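Local coordinates for uncharacterized protein (Pyrococcus horikoshii, PDB 2CYJ), which is of unknown function and belongs to the conserved DUF498 family of Mth938-like proteins, at residues V11-K16 and E96-L101; E31-E36 and L111-V116. All coordinates share one frame; numbering follows the deposited sequence.

In the fold
Both contacts are buried, but only contact 1 is apolar throughout; contact 2 pairs one hydrocarbon touch with a polar approach of Arg-33 to His-115. In contact 1, strand 10-13 of the three-stranded antiparallel sheet meets helix 94-104 away from the chain centre. Contact 2 is nearer that centre, where the loop leaving strand 30-32 faces strand 110-115, and a polar network surrounds the buried Arg-33 and His-115. Helix 94-104 and strand 110-115 follow each other in the chain and pack directly, with Leu-98 CD2 lying 3.6 Å from Ile-114 CD1. Val-11 CG1 also reaches Val-116 CG1, at 4.0 Å, so residues 11-16 touch both the helix and segment 111-116.

Contact 1. Residues V11-K16 and E96-L101; sequences VKIDGK and EALKLL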
# COMPACT_ATOMS: atom_id res chain seq x y z
N VAL A 11 10.11 -0.64 7.92
CA VAL A 11 9.23 -1.73 8.34
C VAL A 11 9.96 -3.05 8.14
O VAL A 11 10.71 -3.21 7.17
CB VAL A 11 7.89 -1.74 7.58
CG1 VAL A 11 7.13 -0.43 7.85
CG2 VAL A 11 8.12 -1.95 6.09
N LYS A 12 9.76 -3.99 9.06
CA LYS A 12 10.38 -5.31 8.98
C LYS A 12 9.23 -6.28 8.71
O LYS A 12 8.34 -6.44 9.55
CB LYS A 12 11.09 -5.69 10.28
CG LYS A 12 11.88 -7.00 10.17
CD LYS A 12 12.57 -7.33 11.48
CE LYS A 12 13.10 -8.76 11.49
NZ LYS A 12 13.85 -9.01 12.75
N ILE A 13 9.24 -6.89 7.53
CA ILE A 13 8.20 -7.81 7.12
C ILE A 13 8.86 -9.04 6.51
O ILE A 13 9.79 -8.92 5.70
CB ILE A 13 7.26 -7.10 6.11
CG1 ILE A 13 6.57 -5.92 6.80
CG2 ILE A 13 6.24 -8.09 5.55
CD1 ILE A 13 5.65 -5.10 5.91
N ASP A 14 8.38 -10.23 6.89
CA ASP A 14 8.94 -11.49 6.43
C ASP A 14 10.42 -11.56 6.80
O ASP A 14 11.23 -12.22 6.13
CB ASP A 14 8.77 -11.66 4.91
CG ASP A 14 7.35 -11.99 4.51
OD1 ASP A 14 7.13 -12.24 3.31
OD2 ASP A 14 6.46 -11.99 5.39
N GLY A 15 10.76 -10.84 7.87
CA GLY A 15 12.13 -10.82 8.38
C GLY A 15 13.09 -9.90 7.67
O GLY A 15 14.26 -9.80 8.06
N LYS A 16 12.60 -9.20 6.65
CA LYS A 16 13.43 -8.29 5.88
C LYS A 16 13.12 -6.84 6.21
O LYS A 16 11.98 -6.48 6.44
CB LYS A 16 13.21 -8.54 4.39
CG LYS A 16 13.69 -9.92 3.92
CD LYS A 16 13.33 -10.21 2.47
CE LYS A 16 11.83 -10.36 2.28
NZ LYS A 16 11.45 -10.60 0.86
N GLU A 96 -1.51 1.67 11.89
CA GLU A 96 -2.83 1.08 12.04
C GLU A 96 -3.11 0.20 10.82
O GLU A 96 -3.62 -0.91 10.95
CB GLU A 96 -3.91 2.16 12.14
CG GLU A 96 -5.32 1.57 12.10
CD GLU A 96 -6.43 2.60 12.06
OE1 GLU A 96 -6.16 3.79 11.81
OE2 GLU A 96 -7.60 2.20 12.25
N ALA A 97 -2.77 0.69 9.63
CA ALA A 97 -3.01 -0.08 8.42
C ALA A 97 -2.32 -1.44 8.44
O ALA A 97 -2.91 -2.44 8.04
CB ALA A 97 -2.59 0.72 7.18
N LEU A 98 -1.07 -1.49 8.89
CA LEU A 98 -0.35 -2.76 8.94
C LEU A 98 -0.89 -3.67 10.03
O LEU A 98 -0.85 -4.89 9.90
CB LEU A 98 1.16 -2.52 9.11
CG LEU A 98 1.83 -2.03 7.82
CD1 LEU A 98 3.24 -1.57 8.11
CD2 LEU A 98 1.85 -3.16 6.78
N LYS A 99 -1.38 -3.08 11.12
CA LYS A 99 -1.95 -3.89 12.18
C LYS A 99 -3.24 -4.52 11.63
O LYS A 99 -3.53 -5.69 11.88
CB LYS A 99 -2.22 -3.04 13.42
CG LYS A 99 -2.45 -3.87 14.69
CD LYS A 99 -1.23 -4.73 15.02
CE LYS A 99 -1.43 -5.53 16.30
NZ LYS A 99 -0.31 -6.51 16.47
N LEU A 100 -4.01 -3.75 10.85
CA LEU A 100 -5.24 -4.26 10.26
C LEU A 100 -4.91 -5.31 9.19
O LEU A 100 -5.64 -6.29 9.04
CB LEU A 100 -6.06 -3.13 9.64
CG LEU A 100 -7.40 -3.52 9.01
CD1 LEU A 100 -8.35 -4.06 10.08
CD2 LEU A 100 -8.01 -2.29 8.36
N LEU A 101 -3.83 -5.10 8.44
CA LEU A 101 -3.44 -6.07 7.42
C LEU A 101 -3.17 -7.42 8.09
O LEU A 101 -3.58 -8.48 7.60
CB LEU A 101 -2.18 -5.60 6.69
CG LEU A 101 -1.72 -6.51 5.53
CD1 LEU A 101 -2.78 -6.52 4.43
CD2 LEU A 101 -0.39 -6.00 4.99
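Leu-98, which meets Val-11 and Ile-13 across this contact, sits on a helical turn held by the backbone hydrogen bond from Leu-101 N to Ala-97 O, 2.8 Å, the shorter of the two within residues 96-101. The motif on the other side is a tight beta hairpin in an antiparallel sheet. A type I' turn spans Ile-13 to Lys-16, with both of its central residues, Asp-14 and Gly-15, at positive phi. The paired bonds Ile-13 N to Lys-16 O and Lys-16 N to Ile-13 O, each 3.0 Å, close the loop and mark the end of strand 10-13. Asp-14 OD2 is held by the backbone N of Lys-2, which ties the turn to the start of the chain.

The contact itself is small, with 88 Å² buried over both sides, and no hydrogen bond crosses it. Val-11 and Ile-13, two residues apart on one strand, both direct their CB toward the helix. The backbones stay well apart, Val-11 CA lying 9.7 Å from Leu-98 CA. The side chains of Val-11 and Leu-98 cross at about a right angle. In Leu-98 the first torsion (chi1 -75°) sets CG opposite the carbonyl carbon, sending the branched end across to the sheet. Val-6 touches Leu-98, and Phe-18 touches Val-11 and Ile-13, within the antiparallel sheet, while Ile-114 of strand 110-115 packs on Leu-98 from the mixed sheet. Each Leu-98 methyl has its own partner: CD1 lies 4.1 Å from Val-11 CG1, and CD2 lies 4.4 Å from Ile-13 CD1.

Contact 2. Residues E31-E36 and L111-V116; sequences ERRMKE and LAIIHV
Arg-33 and Ile-113 make the apolar part of this contact: Arg-33 CD rests 4.1 Å from Ile-113 CG2, the two side chains crossing at about a right angle. Arg-33 leaves its backbone with CG opposite the main-chain N (chi1 179°) and runs extended as far as NE, which carries its methylenes past Ile-113 and its charged end on to His-115. Leu-48 and Tyr-56 touch both Arg-33 and Ile-113 and enclose the same apolar patch.

The polar part is a cluster round the buried Arg-33 and His-115, organised by acids from elsewhere in the chain. Arg-33 NH1 comes 3.7 Å from His-115 ND1, too far for a hydrogen bond, and the guanidinium and imidazole planes stand 86° apart. What joins them is Asp-21, whose OD2 forms a salt bridge with Arg-33 NH1 and a hydrogen bond with His-115 ND1. Glu-52 pairs with NE, and the carbonyl O of Ser-45 takes NH2, leaving each guanidinium nitrogen with a partner. Lys-35 CB covers one face of the group, 3.4 Å above its plane and over its centre.

A separate salt bridge lies wholly within residues 31-36. Arg-32 grips Glu-36 end-on, NH2 to OE1 at 2.9 Å and NH1 to OE2 at 3.0 Å, both partners close to the guanidinium plane. It spans the inverse gamma turn centred on Met-34.

In the fold, strand 22-24 runs between strands 30-32 and 110-115, antiparallel to both. The contact thus joins an outermost strand's trailing loop to the central strand of a five-stranded mixed beta sheet, in an alpha/beta fold whose helix 94-104 packs on that strand.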
# COMPACT_ATOMS: atom_id res chain seq x y z
N GLU A 31 7.06 -6.17 -3.43
CA GLU A 31 7.84 -5.41 -4.41
C GLU A 31 7.97 -3.98 -3.92
O GLU A 31 7.21 -3.51 -3.07
CB GLU A 31 7.14 -5.35 -5.77
CG GLU A 31 7.11 -6.64 -6.56
CD GLU A 31 6.83 -6.36 -8.03
OE1 GLU A 31 7.29 -5.30 -8.51
OE2 GLU A 31 6.18 -7.19 -8.70
N ARG A 32 8.94 -3.26 -4.47
CA ARG A 32 9.10 -1.87 -4.09
C ARG A 32 7.95 -1.07 -4.72
O ARG A 32 7.44 -1.42 -5.78
CB ARG A 32 10.45 -1.33 -4.59
CG ARG A 32 10.58 -1.24 -6.10
CD ARG A 32 11.86 -0.52 -6.51
NE ARG A 32 11.81 0.91 -6.20
CZ ARG A 32 11.24 1.83 -6.98
NH1 ARG A 32 10.68 1.49 -8.14
NH2 ARG A 32 11.23 3.09 -6.60
N ARG A 33 7.53 -0.02 -4.03
CA ARG A 33 6.48 0.82 -4.57
C ARG A 33 7.11 1.73 -5.63
O ARG A 33 8.16 2.35 -5.38
CB ARG A 33 5.86 1.69 -3.47
CG ARG A 33 4.78 2.61 -3.99
CD ARG A 33 4.38 3.70 -3.01
NE ARG A 33 3.62 4.71 -3.73
CZ ARG A 33 3.48 5.98 -3.36
NH1 ARG A 33 4.04 6.42 -2.24
NH2 ARG A 33 2.83 6.82 -4.14
N MET A 34 6.50 1.81 -6.81
CA MET A 34 7.05 2.66 -7.87
C MET A 34 6.44 4.05 -7.72
O MET A 34 5.73 4.55 -8.59
CB MET A 34 6.70 2.09 -9.24
CG MET A 34 7.19 0.67 -9.40
SD MET A 34 7.15 0.12 -11.12
CE MET A 34 5.45 -0.04 -11.34
N LYS A 35 6.74 4.67 -6.59
CA LYS A 35 6.19 5.97 -6.30
C LYS A 35 6.61 7.04 -7.29
O LYS A 35 5.92 8.05 -7.45
CB LYS A 35 6.51 6.38 -4.86
CG LYS A 35 7.92 6.78 -4.56
CD LYS A 35 7.97 7.26 -3.12
CE LYS A 35 9.34 7.73 -2.73
NZ LYS A 35 9.40 7.99 -1.26
N GLU A 36 7.73 6.81 -7.98
CA GLU A 36 8.19 7.78 -8.97
C GLU A 36 7.11 8.02 -10.03
O GLU A 36 7.06 9.08 -10.64
CB GLU A 36 9.49 7.30 -9.63
CG GLU A 36 9.41 5.94 -10.32
CD GLU A 36 9.58 4.77 -9.36
OE1 GLU A 36 9.71 4.98 -8.14
OE2 GLU A 36 9.57 3.62 -9.86
N LEU A 111 -4.48 -6.59 -1.45
CA LEU A 111 -3.39 -5.89 -2.14
C LEU A 111 -3.10 -4.70 -1.22
O LEU A 111 -3.99 -3.90 -0.93
CB LEU A 111 -3.84 -5.39 -3.51
CG LEU A 111 -2.83 -4.46 -4.22
CD1 LEU A 111 -1.50 -5.18 -4.49
CD2 LEU A 111 -3.47 -3.99 -5.53
N ALA A 112 -1.86 -4.57 -0.75
CA ALA A 112 -1.53 -3.46 0.15
C ALA A 112 -0.43 -2.57 -0.40
O ALA A 112 0.56 -3.06 -0.92
CB ALA A 112 -1.11 -4.01 1.52
N ILE A 113 -0.62 -1.26 -0.29
CA ILE A 113 0.39 -0.29 -0.73
C ILE A 113 0.75 0.42 0.56
O ILE A 113 -0.11 1.03 1.22
CB ILE A 113 -0.16 0.70 -1.76
CG1 ILE A 113 -0.63 -0.07 -3.00
CG2 ILE A 113 0.92 1.71 -2.13
CD1 ILE A 113 -1.43 0.78 -3.98
N ILE A 114 2.02 0.31 0.94
CA ILE A 114 2.49 0.86 2.20
C ILE A 114 3.48 2.01 2.07
O ILE A 114 4.59 1.84 1.56
CB ILE A 114 3.17 -0.26 3.03
CG1 ILE A 114 2.23 -1.48 3.13
CG2 ILE A 114 3.59 0.27 4.39
CD1 ILE A 114 0.92 -1.25 3.89
N HIS A 115 3.07 3.19 2.54
CA HIS A 115 3.91 4.37 2.52
C HIS A 115 4.53 4.45 3.92
O HIS A 115 3.82 4.57 4.92
CB HIS A 115 3.05 5.59 2.21
CG HIS A 115 3.83 6.86 2.10
ND1 HIS A 115 4.92 7.00 1.27
CD2 HIS A 115 3.66 8.06 2.70
CE1 HIS A 115 5.39 8.23 1.37
NE2 HIS A 115 4.65 8.90 2.23
N VAL A 116 5.86 4.38 3.97
CA VAL A 116 6.56 4.35 5.24
C VAL A 116 6.99 5.66 5.89
O VAL A 116 7.47 5.66 7.04
CB VAL A 116 7.79 3.37 5.17
CG1 VAL A 116 7.31 1.99 4.72
CG2 VAL A 116 8.85 3.90 4.22